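PDB 2OGJ: dihydroorotase from Agrobacterium tumefaciens, which acts in vitro as a zinc-containing esterase of the amidohydrolase family, deacetylating acetyl-(R)-mandelate and, less efficiently, acetyl glycolate. Local coordinates for residues K23-G28 / M316-V321; C94-G99 / P124-I129; D158-C163 / K199-P204; S240-E243 / L247-L250; M308-S313 / L359-S364. All blocks are in the same frame, centred on the assembly; numbering follows the deposited sequence.

Interaction 1 (K23-G28 / M316-V321); sequences KPVGFG and MPFENV
Phe318 and Glu319, which both touch Val25, open a short helix, and the carbonyl oxygen just before it is gripped twice. Pro317 O accepts from Asn320 N at 2.9 Å and from Val321 N at 3.2 Å. Pro317 is the N-cap residue, so these two bonds set the first turn. In this TIM-barrel amidohydrolase the turn is laid against the end of an N-terminal strand, 22-24. That strand belongs to the large mixed sheet and runs parallel to strand 68-75.

The contact itself is apolar and small, and no hydrogen bond crosses it. One methyl of Val25 does the work. CG2 is anti to the backbone N (chi1 67° for CG1), which sends it toward the helix. It meets Phe318 CE2 at 3.9 Å, and the ring receives it obliquely. The Phe318 ring is carried out from the helix by a trans first torsion, chi1 176°. Val25 thereby joins a cluster of Phe68, Phe352 and Leu354 round this ring.

Glu319, an exposed residue, adds its carboxylate. Its chain bends at chi2 (-88°), and the carboxylate passes alongside the valine in the opposite sense. Glu319 OE2 lies 3.9 Å from Val25 CG2, a plain van der Waals contact.

Beyond the valine, Gly26 takes a positive phi and the chain turns away. Phe27 then turns a ring edge toward the strand end; Val25 N lies in the ring plane, 3.6 Å from Phe27 CD1.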
# COMPACT_ATOMS: atom_id res chain seq x y z
N LYS A 23 51.38 -28.53 10.12
CA LYS A 23 52.10 -27.33 9.74
C LYS A 23 51.24 -26.10 10.04
O LYS A 23 50.35 -25.73 9.27
CB LYS A 23 52.49 -27.38 8.25
CG LYS A 23 53.67 -28.32 7.96
CD LYS A 23 54.07 -28.30 6.49
CE LYS A 23 54.37 -26.87 5.97
NZ LYS A 23 55.58 -26.21 6.57
N PRO A 24 51.50 -25.44 11.19
CA PRO A 24 50.79 -24.25 11.68
C PRO A 24 50.74 -23.09 10.70
O PRO A 24 51.77 -22.60 10.28
CB PRO A 24 51.56 -23.89 12.95
CG PRO A 24 52.13 -25.18 13.38
CD PRO A 24 52.61 -25.78 12.10
N VAL A 25 49.53 -22.66 10.36
CA VAL A 25 49.36 -21.54 9.44
C VAL A 25 48.18 -20.71 9.91
O VAL A 25 47.26 -21.24 10.54
CB VAL A 25 49.07 -22.02 7.99
CG1 VAL A 25 47.72 -22.71 7.92
CG2 VAL A 25 49.08 -20.85 7.05
N GLY A 26 48.20 -19.42 9.62
CA GLY A 26 47.09 -18.57 10.03
C GLY A 26 47.06 -18.09 11.47
O GLY A 26 46.06 -17.53 11.91
N PHE A 27 48.14 -18.32 12.22
CA PHE A 27 48.18 -17.89 13.61
C PHE A 27 48.89 -16.53 13.66
O PHE A 27 48.74 -15.73 12.75
CB PHE A 27 48.92 -18.92 14.47
CG PHE A 27 48.26 -20.28 14.49
CD1 PHE A 27 48.47 -21.19 13.47
CD2 PHE A 27 47.37 -20.62 15.51
CE1 PHE A 27 47.81 -22.42 13.45
CE2 PHE A 27 46.71 -21.85 15.50
CZ PHE A 27 46.92 -22.75 14.47
N GLY A 28 49.64 -16.27 14.72
CA GLY A 28 50.36 -14.99 14.83
C GLY A 28 51.35 -14.80 13.68
O GLY A 28 51.68 -15.74 12.96
N MSE A 316 44.31 -15.13 -5.28
CA MSE A 316 44.32 -14.54 -3.96
C MSE A 316 45.42 -15.36 -3.31
O MSE A 316 45.29 -16.58 -3.18
CB MSE A 316 42.98 -14.76 -3.26
CG MSE A 316 42.70 -13.82 -2.08
SE MSE A 316 41.01 -13.93 -1.41
CE MSE A 316 41.31 -13.32 0.23
N PRO A 317 46.52 -14.72 -2.93
CA PRO A 317 47.59 -15.51 -2.30
C PRO A 317 47.07 -16.43 -1.18
O PRO A 317 46.17 -16.07 -0.42
CB PRO A 317 48.54 -14.44 -1.78
CG PRO A 317 47.66 -13.20 -1.65
CD PRO A 317 46.80 -13.28 -2.87
N PHE A 318 47.64 -17.62 -1.10
CA PHE A 318 47.27 -18.61 -0.09
C PHE A 318 47.08 -18.03 1.32
O PHE A 318 46.01 -18.15 1.92
CB PHE A 318 48.34 -19.70 -0.02
CG PHE A 318 48.11 -20.72 1.05
CD1 PHE A 318 47.23 -21.77 0.85
CD2 PHE A 318 48.79 -20.63 2.27
CE1 PHE A 318 47.01 -22.72 1.84
CE2 PHE A 318 48.58 -21.58 3.27
CZ PHE A 318 47.69 -22.63 3.05
N GLU A 319 48.13 -17.42 1.85
CA GLU A 319 48.07 -16.85 3.19
C GLU A 319 46.90 -15.92 3.43
O GLU A 319 46.40 -15.80 4.55
CB GLU A 319 49.38 -16.13 3.49
CG GLU A 319 50.48 -17.05 3.96
CD GLU A 319 50.47 -17.27 5.47
OE1 GLU A 319 49.50 -16.82 6.14
OE2 GLU A 319 51.43 -17.89 5.99
N ASN A 320 46.43 -15.25 2.38
CA ASN A 320 45.34 -14.31 2.53
C ASN A 320 44.00 -15.03 2.54
O ASN A 320 43.07 -14.56 3.19
CB ASN A 320 45.44 -13.22 1.46
CG ASN A 320 46.73 -12.45 1.58
OD1 ASN A 320 47.17 -12.13 2.69
ND2 ASN A 320 47.35 -12.14 0.45
N VAL A 321 43.88 -16.14 1.84
CA VAL A 321 42.62 -16.88 1.82
C VAL A 321 42.37 -17.48 3.20
O VAL A 321 41.25 -17.45 3.71
CB VAL A 321 42.62 -18.02 0.74
CG1 VAL A 321 41.37 -18.86 0.88
CG2 VAL A 321 42.68 -17.43 -0.68

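Interaction 2 (C94-G99 / P124-I129); sequences CGAERG and PSRERI
Glu127 reaches across to Ala96 and makes the one hydrogen bond of this contact. Its CB points toward the 94-99 loop. CG stands beside the backbone N and anti to the carbonyl carbon (chi1 -54°), and there Glu127 CG comes 3.9 Å from Ala96 N. At chi2 the chain bends, at 91°, and this turns the carboxylate, with CD at its root, across the start of the 3-10 turn 96-98. At the tip, Glu127 OE2 accepts from Ala96 N at 3.2 Å. The bond is nearly straight, 172°, and uses the anti lone pair, the one away from the other oxygen. Glu127 OE2 also lies 3.7 Å from Gly95 CA, close to the glycine backbone.

OE2 has a second polar partner. Arg126 NH1 forms a salt bridge with Glu127 OE2 at 3.3 Å, although the two residues are neighbours in sequence. The arginine chain is extended from CG to NE, so its guanidinium arrives beside the carboxylate. One face of that group rests on the methyl of Ala96, with Arg126 NH1 3.8 Å from Ala96 CB. The positive charge would help keep the buried carboxylate ionised. Arg126 NE also bridges to Glu385, so the guanidinium is held from two directions.

The contact joins the two lead-ins of a beta-alpha-beta crossover. The 94-99 loop leads into strand 100-106, helix 114-122 follows, and residues 124-129 lead into the parallel neighbour, strand 128-132. The glutamate thus joins the approaches to two adjacent barrel strands, with strand 385-388 beside them.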
# COMPACT_ATOMS: atom_id res chain seq x y z
N CYS A 94 27.23 -27.77 7.44
CA CYS A 94 28.19 -26.76 7.00
C CYS A 94 29.20 -26.43 8.09
O CYS A 94 29.95 -25.47 7.97
CB CYS A 94 27.44 -25.49 6.62
SG CYS A 94 26.42 -24.91 8.01
N GLY A 95 29.20 -27.23 9.15
CA GLY A 95 30.10 -27.00 10.27
C GLY A 95 31.36 -27.86 10.37
O GLY A 95 32.13 -27.97 9.41
N ALA A 96 31.55 -28.47 11.54
CA ALA A 96 32.70 -29.32 11.87
C ALA A 96 33.03 -30.42 10.87
O ALA A 96 34.18 -30.57 10.49
CB ALA A 96 32.50 -29.94 13.23
N GLU A 97 32.02 -31.20 10.48
CA GLU A 97 32.23 -32.25 9.50
C GLU A 97 32.81 -31.69 8.21
O GLU A 97 33.24 -32.41 7.33
CB GLU A 97 30.92 -33.00 9.21
CG GLU A 97 31.09 -34.26 8.38
CD GLU A 97 29.78 -34.96 8.11
OE1 GLU A 97 28.73 -34.46 8.57
OE2 GLU A 97 29.79 -36.01 7.43
N ARG A 98 32.84 -30.35 8.12
CA ARG A 98 33.36 -29.64 6.93
C ARG A 98 34.63 -28.85 7.22
O ARG A 98 35.21 -28.24 6.32
CB ARG A 98 32.30 -28.68 6.39
CG ARG A 98 31.03 -29.34 5.81
CD ARG A 98 31.27 -29.87 4.41
NE ARG A 98 30.12 -30.63 3.91
CZ ARG A 98 29.84 -31.89 4.24
NH1 ARG A 98 30.62 -32.55 5.09
NH2 ARG A 98 28.77 -32.49 3.73
N GLY A 99 35.07 -28.86 8.47
CA GLY A 99 36.26 -28.14 8.85
C GLY A 99 35.98 -26.74 9.32
O GLY A 99 36.91 -25.96 9.51
N PRO A 124 22.57 -26.41 21.52
CA PRO A 124 22.91 -27.81 21.31
C PRO A 124 24.06 -28.11 20.33
O PRO A 124 24.50 -29.25 20.25
CB PRO A 124 21.59 -28.42 20.83
CG PRO A 124 20.99 -27.31 20.05
CD PRO A 124 21.24 -26.11 20.95
N SER A 125 24.55 -27.11 19.61
CA SER A 125 25.62 -27.34 18.63
C SER A 125 27.03 -27.43 19.21
O SER A 125 27.33 -26.77 20.21
CB SER A 125 25.62 -26.23 17.57
OG SER A 125 24.61 -26.43 16.60
N ARG A 126 27.89 -28.24 18.58
CA ARG A 126 29.25 -28.34 19.08
C ARG A 126 30.13 -27.21 18.59
O ARG A 126 31.17 -26.93 19.18
CB ARG A 126 29.92 -29.72 18.78
CG ARG A 126 29.68 -30.40 17.44
CD ARG A 126 30.73 -31.52 17.30
NE ARG A 126 30.47 -32.61 16.36
CZ ARG A 126 29.83 -32.49 15.19
NH1 ARG A 126 29.36 -31.31 14.78
NH2 ARG A 126 29.71 -33.55 14.41
N GLU A 127 29.70 -26.53 17.53
CA GLU A 127 30.45 -25.40 16.98
C GLU A 127 30.08 -24.10 17.68
O GLU A 127 29.13 -24.05 18.45
CB GLU A 127 30.19 -25.25 15.48
CG GLU A 127 30.44 -26.52 14.70
CD GLU A 127 29.20 -27.40 14.56
OE1 GLU A 127 28.28 -27.30 15.42
OE2 GLU A 127 29.14 -28.19 13.60
N ARG A 128 30.85 -23.05 17.41
CA ARG A 128 30.56 -21.76 17.99
C ARG A 128 29.56 -21.17 17.01
O ARG A 128 29.83 -21.07 15.81
CB ARG A 128 31.80 -20.88 18.04
CG ARG A 128 31.58 -19.51 18.68
CD ARG A 128 32.78 -18.62 18.46
NE ARG A 128 34.02 -19.37 18.68
CZ ARG A 128 34.58 -19.56 19.87
NH1 ARG A 128 34.04 -19.03 20.96
NH2 ARG A 128 35.68 -20.29 19.96
N ILE A 129 28.40 -20.79 17.52
CA ILE A 129 27.39 -20.22 16.66
C ILE A 129 26.92 -18.84 17.12
O ILE A 129 26.39 -18.66 18.22
CB ILE A 129 26.24 -21.22 16.52
CG1 ILE A 129 26.78 -22.48 15.84
CG2 ILE A 129 25.09 -20.61 15.74
CD1 ILE A 129 25.83 -23.60 15.81

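Interaction 3 (D158-C163 / K199-P204); sequences DRILEC and KILKVP
No ring or other flat group takes part where Leu161 meets Leu201; the contact is made by branched aliphatic side chains. The closest pair is Leu161 CD2 with Leu201 CD2, at 3.3 Å. Leu201 CG follows at 3.7 Å from the same Leu161 methyl. The two leucines cross obliquely, methyl against methyl.

Each leucine has CG beside its backbone N and anti to its carbonyl carbon, with chi1 -68° in both. Leu161 starts out across the contact and then brings its CD2 branch in. Leu201 points at the opposite helix from the start and uses both branches. Its CD2 takes Leu161, while Leu201 CD1 reaches Ile160 CG2 at 4.0 Å. Ile160 and Leu201 cross at about a right angle.

The same Leu161 CD2 methyl also touches Ile200 CG2, at 4.0 Å. Both isoleucines therefore offer the CG2 methyl, which is anti to the backbone N. No hydrogen bond joins the segments.

Leu201 lies on the last turn of its helix. Lys202 then takes a positive phi and is the C-prime residue of a Schellman motif, with Val203 N bonded to Ala198 O. Leu135 and Leu174 of this chain continue the apolar packing. Ser237 of the second subunit packs on Leu161, and Glu243 of that subunit packs on Ile200, so the pair lies beside a subunit interface.

Helix 157-165 meets the C-terminal end of helix 189-201 here. Such aliphatic packing between neighbouring helices is characteristic of the outer helical layer of a TIM barrel.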
# COMPACT_ATOMS: atom_id res chain seq x y z
N ASP A 158 12.39 -1.25 19.44
CA ASP A 158 12.36 -1.58 20.86
C ASP A 158 12.58 -3.08 21.08
O ASP A 158 13.37 -3.49 21.94
CB ASP A 158 11.05 -1.12 21.49
CG ASP A 158 11.05 0.38 21.84
OD1 ASP A 158 9.98 1.02 21.69
OD2 ASP A 158 12.11 0.92 22.27
N ARG A 159 11.89 -3.91 20.31
CA ARG A 159 12.06 -5.35 20.46
C ARG A 159 13.47 -5.79 20.03
O ARG A 159 14.03 -6.74 20.59
CB ARG A 159 10.97 -6.08 19.69
CG ARG A 159 9.63 -6.07 20.41
CD ARG A 159 8.63 -7.01 19.75
NE ARG A 159 7.37 -7.14 20.49
CZ ARG A 159 6.46 -6.17 20.62
NH1 ARG A 159 6.66 -4.97 20.06
NH2 ARG A 159 5.35 -6.40 21.32
N ILE A 160 14.05 -5.10 19.05
CA ILE A 160 15.40 -5.44 18.63
C ILE A 160 16.34 -5.10 19.79
O ILE A 160 17.23 -5.87 20.13
CB ILE A 160 15.83 -4.64 17.39
CG1 ILE A 160 15.10 -5.15 16.15
CG2 ILE A 160 17.33 -4.75 17.21
CD1 ILE A 160 15.35 -4.34 14.87
N LEU A 161 16.12 -3.95 20.42
CA LEU A 161 16.97 -3.58 21.55
C LEU A 161 16.77 -4.57 22.68
O LEU A 161 17.73 -4.96 23.35
CB LEU A 161 16.65 -2.16 22.04
CG LEU A 161 16.98 -0.98 21.13
CD1 LEU A 161 16.88 0.31 21.93
CD2 LEU A 161 18.38 -1.12 20.57
N GLU A 162 15.53 -4.98 22.90
CA GLU A 162 15.23 -5.93 23.96
C GLU A 162 15.92 -7.27 23.63
O GLU A 162 16.65 -7.83 24.45
CB GLU A 162 13.71 -6.10 24.10
CG GLU A 162 13.28 -6.95 25.29
CD GLU A 162 11.85 -7.46 25.14
OE1 GLU A 162 11.54 -8.04 24.08
OE2 GLU A 162 11.05 -7.28 26.09
N CYS A 163 15.72 -7.76 22.41
CA CYS A 163 16.32 -9.02 21.95
C CYS A 163 17.85 -9.06 22.09
O CYS A 163 18.41 -10.06 22.53
CB CYS A 163 15.94 -9.30 20.49
SG CYS A 163 16.46 -10.94 19.89
N LYS A 199 24.23 1.54 15.39
CA LYS A 199 25.00 2.54 16.13
C LYS A 199 24.55 2.58 17.60
O LYS A 199 25.37 2.70 18.50
CB LYS A 199 24.83 3.94 15.51
CG LYS A 199 25.52 4.11 14.15
CD LYS A 199 26.11 5.52 13.95
CE LYS A 199 25.04 6.60 13.83
NZ LYS A 199 24.20 6.43 12.62
N ILE A 200 23.24 2.46 17.82
CA ILE A 200 22.70 2.46 19.19
C ILE A 200 23.19 1.24 19.95
O ILE A 200 23.58 1.35 21.11
CB ILE A 200 21.15 2.45 19.20
CG1 ILE A 200 20.62 3.80 18.72
CG2 ILE A 200 20.63 2.15 20.60
CD1 ILE A 200 19.11 3.84 18.62
N LEU A 201 23.15 0.07 19.30
CA LEU A 201 23.57 -1.19 19.91
C LEU A 201 25.07 -1.27 20.01
O LEU A 201 25.61 -2.08 20.76
CB LEU A 201 23.04 -2.39 19.10
CG LEU A 201 21.52 -2.59 19.15
CD1 LEU A 201 21.09 -3.67 18.18
CD2 LEU A 201 21.11 -2.93 20.57
N LYS A 202 25.74 -0.40 19.25
CA LYS A 202 27.20 -0.37 19.22
C LYS A 202 27.67 -1.70 18.64
O LYS A 202 28.56 -2.35 19.18
CB LYS A 202 27.77 -0.17 20.63
CG LYS A 202 27.36 1.15 21.27
CD LYS A 202 28.05 1.40 22.61
CE LYS A 202 27.75 0.28 23.60
NZ LYS A 202 28.60 0.40 24.82
N VAL A 203 27.09 -2.05 17.50
CA VAL A 203 27.40 -3.31 16.84
C VAL A 203 27.56 -3.14 15.32
O VAL A 203 27.03 -2.20 14.72
CB VAL A 203 26.27 -4.32 17.20
CG1 VAL A 203 25.10 -4.19 16.21
CG2 VAL A 203 26.82 -5.74 17.29
N PRO A 204 28.32 -4.04 14.67
CA PRO A 204 28.50 -3.92 13.22
C PRO A 204 27.27 -4.29 12.41
O PRO A 204 26.38 -4.97 12.89
CB PRO A 204 29.68 -4.84 12.95
CG PRO A 204 29.50 -5.90 13.98
CD PRO A 204 29.16 -5.11 15.21

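Interaction 4 (S240-E243 / L247-L250); sequences SIME and LFNL
Ile241 spreads its two branches between Leu247 and Phe248. Its first torsion, chi1 66°, places CG1 between the backbone N and the carbonyl carbon. This leaves Ile241 CG2 beside the backbone N, where it meets Leu247 CD1 at 3.5 Å. The longer branch runs the other way, and its tip, Ile241 CD1, lies 3.7 Å from Phe248 CD1. Ile241 crosses Leu247 at about a right angle and meets Phe248 at a slant.

Leu247 and Phe248 both carry CG anti to the backbone N. In Phe248 (chi1 -175°) this swings the ring out beside the turn. Ile241 O lies at the edge of that ring, in its plane, 3.5 Å from Phe248 CD1.

Met242, a selenomethionine here, begins by pointing away. Its chain bends at chi2 and again at chi3, and so doubles back alongside the ring, running in the same direction. Met242 CE touches Phe248 CD1 at 3.5 Å. The selenium is 4.7 Å from the ring centroid and 47° off the normal, an oblique Met-aromatic contact. Arg281 adds a cation-pi interaction to the same ring.

Ser240 OG accepts from Met242 N at 3.0 Å, an ST turn, within a type I beta turn from Ser240 to Glu243.

This turn follows strand 228-230 and folds back on helix 245-253, in the outer helical layer of the TIM barrel. The side chain of Ile241 is about 9 Å from that of the zinc ligand His231. Tyr216 of helix 216-222 and Val274 of helix 272-280 pack on Ile241, Asp217 and Leu220 on Leu247, and Ala277 on Met242.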
# COMPACT_ATOMS: atom_id res chain seq x y z
N SER A 240 27.16 -5.21 -9.83
CA SER A 240 28.56 -5.58 -10.04
C SER A 240 29.52 -4.40 -9.95
O SER A 240 29.29 -3.36 -10.56
CB SER A 240 28.72 -6.26 -11.40
OG SER A 240 30.08 -6.34 -11.76
N ILE A 241 30.60 -4.56 -9.19
CA ILE A 241 31.57 -3.48 -9.07
C ILE A 241 32.44 -3.35 -10.31
O ILE A 241 33.29 -2.47 -10.39
CB ILE A 241 32.50 -3.69 -7.86
CG1 ILE A 241 33.40 -4.92 -8.09
CG2 ILE A 241 31.67 -3.81 -6.60
CD1 ILE A 241 34.54 -5.07 -7.11
N MSE A 242 32.23 -4.23 -11.29
CA MSE A 242 33.05 -4.18 -12.50
C MSE A 242 32.35 -3.51 -13.69
O MSE A 242 32.99 -3.19 -14.69
CB MSE A 242 33.52 -5.60 -12.86
CG MSE A 242 35.03 -5.73 -13.14
SE MSE A 242 36.10 -4.75 -12.03
CE MSE A 242 35.67 -5.43 -10.46
N GLU A 243 31.05 -3.26 -13.57
CA GLU A 243 30.28 -2.61 -14.63
C GLU A 243 30.24 -1.08 -14.45
O GLU A 243 29.87 -0.34 -15.36
CB GLU A 243 28.85 -3.15 -14.64
CG GLU A 243 28.27 -3.32 -13.24
CD GLU A 243 26.76 -3.40 -13.20
OE1 GLU A 243 26.16 -4.00 -14.12
OE2 GLU A 243 26.18 -2.87 -12.22
N LEU A 247 31.56 2.90 -9.03
CA LEU A 247 31.26 1.97 -7.96
C LEU A 247 32.55 1.30 -7.51
O LEU A 247 32.83 1.22 -6.30
CB LEU A 247 30.28 0.89 -8.42
CG LEU A 247 29.47 0.13 -7.36
CD1 LEU A 247 29.45 -1.32 -7.72
CD2 LEU A 247 30.04 0.30 -5.96
N PHE A 248 33.33 0.83 -8.48
CA PHE A 248 34.58 0.17 -8.16
C PHE A 248 35.48 1.08 -7.35
O PHE A 248 36.07 0.65 -6.37
CB PHE A 248 35.34 -0.27 -9.41
CG PHE A 248 36.58 -1.07 -9.10
CD1 PHE A 248 36.51 -2.45 -8.93
CD2 PHE A 248 37.80 -0.43 -8.90
CE1 PHE A 248 37.64 -3.18 -8.56
CE2 PHE A 248 38.93 -1.14 -8.54
CZ PHE A 248 38.85 -2.53 -8.37
N ASN A 249 35.58 2.34 -7.76
CA ASN A 249 36.42 3.29 -7.08
C ASN A 249 35.92 3.53 -5.67
O ASN A 249 36.72 3.73 -4.74
CB ASN A 249 36.53 4.57 -7.90
CG ASN A 249 37.16 4.30 -9.25
OD1 ASN A 249 38.12 3.53 -9.36
ND2 ASN A 249 36.63 4.93 -10.29
N LEU A 250 34.61 3.50 -5.48
CA LEU A 250 34.06 3.71 -4.15
C LEU A 250 34.30 2.49 -3.26
O LEU A 250 34.67 2.63 -2.10
CB LEU A 250 32.56 4.04 -4.24
CG LEU A 250 31.88 4.35 -2.91
CD1 LEU A 250 32.61 5.46 -2.20
CD2 LEU A 250 30.43 4.73 -3.13

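Interaction 5 (M308-S313 / L359-S364); sequences MSKLLS and LEATDS
Lys310 reaches from helix 304-313 to Ala361 and Thr362 at the end of strand 348-362. The strand is a long one of the mixed sheet in this TIM-barrel amidohydrolase, and it is antiparallel to both 68-75 and 368-382. The helix lies against it through one lysine.

Lys310 contributes the larger part of the buried surface. CG stands beside the backbone N, chi1 -65°, and beyond it the chain is fully extended. This carries the ammonium group straight from the helix to the strand backbone. Lys310 NZ is placed to donate to Thr362 O at 3.2 Å, though the position of that nitrogen is less sure in the model. Thr362 takes part by its carbonyl, since its side chain points away from the helix.

Ala361 faces the other way. Its methyl points at the helix and packs against the apolar part of the lysine. The extended chain thus passes the Ala361 methyl on its way to the Thr362 carbonyl.

Phe272 and His265 also pack on Lys310, which is buried. The helix is tied to the sheet a second time by Ser309 OG, bonded to Phe375 N. Across the contact, Lys310 CE rests 3.6 Å from Ala361 CB.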
# COMPACT_ATOMS: atom_id res chain seq x y z
N MSE A 308 36.98 -21.29 -0.85
CA MSE A 308 38.35 -20.83 -0.62
C MSE A 308 39.18 -21.17 -1.87
O MSE A 308 40.07 -20.43 -2.24
CB MSE A 308 38.95 -21.53 0.60
CG MSE A 308 38.25 -21.24 1.93
SE MSE A 308 38.66 -22.38 3.29
CE MSE A 308 40.26 -21.90 3.64
N SER A 309 38.85 -22.29 -2.52
CA SER A 309 39.54 -22.74 -3.72
C SER A 309 39.29 -21.86 -4.94
O SER A 309 40.17 -21.74 -5.80
CB SER A 309 39.15 -24.18 -4.05
OG SER A 309 39.48 -25.06 -2.99
N LYS A 310 38.11 -21.25 -5.03
CA LYS A 310 37.77 -20.37 -6.16
C LYS A 310 38.53 -19.05 -6.05
O LYS A 310 38.99 -18.50 -7.06
CB LYS A 310 36.26 -20.09 -6.20
CG LYS A 310 35.39 -21.32 -6.47
CD LYS A 310 33.92 -20.97 -6.52
CE LYS A 310 33.07 -22.18 -6.80
NZ LYS A 310 31.62 -21.90 -6.55
N LEU A 311 38.67 -18.55 -4.82
CA LEU A 311 39.40 -17.31 -4.60
C LEU A 311 40.88 -17.54 -4.87
O LEU A 311 41.55 -16.71 -5.46
CB LEU A 311 39.19 -16.80 -3.17
CG LEU A 311 38.03 -15.84 -2.93
CD1 LEU A 311 38.14 -14.67 -3.90
CD2 LEU A 311 36.69 -16.56 -3.08
N LEU A 312 41.37 -18.69 -4.43
CA LEU A 312 42.77 -19.04 -4.64
C LEU A 312 43.04 -19.17 -6.14
O LEU A 312 44.15 -18.90 -6.59
CB LEU A 312 43.11 -20.38 -3.98
CG LEU A 312 44.60 -20.74 -3.97
CD1 LEU A 312 45.29 -19.89 -2.92
CD2 LEU A 312 44.78 -22.20 -3.65
N SER A 313 42.03 -19.59 -6.89
CA SER A 313 42.15 -19.78 -8.33
C SER A 313 42.18 -18.46 -9.10
O SER A 313 42.67 -18.42 -10.22
CB SER A 313 41.01 -20.65 -8.85
OG SER A 313 39.82 -19.89 -9.02
N LEU A 359 39.38 -29.93 -10.92
CA LEU A 359 37.95 -29.93 -10.65
C LEU A 359 37.28 -28.71 -11.20
O LEU A 359 37.82 -27.60 -11.15
CB LEU A 359 37.71 -29.97 -9.14
CG LEU A 359 36.24 -30.05 -8.72
CD1 LEU A 359 35.66 -31.38 -9.19
CD2 LEU A 359 36.11 -29.92 -7.21
N GLU A 360 36.08 -28.91 -11.74
CA GLU A 360 35.33 -27.80 -12.28
C GLU A 360 34.29 -27.40 -11.26
O GLU A 360 33.52 -28.22 -10.78
CB GLU A 360 34.63 -28.18 -13.58
CG GLU A 360 35.55 -28.30 -14.77
CD GLU A 360 34.82 -28.15 -16.09
OE1 GLU A 360 33.80 -28.85 -16.29
OE2 GLU A 360 35.27 -27.33 -16.93
N ALA A 361 34.31 -26.12 -10.92
CA ALA A 361 33.34 -25.56 -10.00
C ALA A 361 32.68 -24.45 -10.81
O ALA A 361 33.28 -23.92 -11.75
CB ALA A 361 34.04 -24.98 -8.79
N THR A 362 31.44 -24.11 -10.50
CA THR A 362 30.79 -23.06 -11.25
C THR A 362 30.30 -22.01 -10.27
O THR A 362 29.83 -22.35 -9.19
CB THR A 362 29.63 -23.62 -12.10
OG1 THR A 362 28.56 -22.67 -12.15
CG2 THR A 362 29.15 -24.95 -11.54
N ASP A 363 30.43 -20.75 -10.66
CA ASP A 363 30.02 -19.61 -9.82
C ASP A 363 28.53 -19.29 -9.94
O ASP A 363 27.76 -20.03 -10.57
CB ASP A 363 30.84 -18.36 -10.18
CG ASP A 363 30.62 -17.88 -11.62
OD1 ASP A 363 31.35 -16.98 -12.10
OD2 ASP A 363 29.70 -18.39 -12.30
N SER A 364 28.14 -18.18 -9.34
CA SER A 364 26.75 -17.74 -9.36
C SER A 364 26.33 -17.21 -10.73
O SER A 364 25.19 -16.78 -10.92
CB SER A 364 26.55 -16.66 -8.30
OG SER A 364 26.96 -17.12 -7.04

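How the interactions relate
From the N terminus, interaction 1 opens first and closes last but one. It returns from the end of strand 22-24, in the large mixed sheet, to helix 318-323, so interactions 2, 3 and 4 all nest inside its loop. They follow in series: 2 ties the lead-ins of two parallel strands, 3 joins two outer helices, and 4 folds a turn onto its own helix. Interaction 5 opens at helix 304-313 before interaction 1 has closed, and it ends on strand 348-362; the two therefore cross. They also touch: Met316 N lies 3.2 Å from Leu311 O, a probable hydrogen bond. Between subunits, Ile200 of interaction 3 packs on Glu243 of interaction 4 in another subunit.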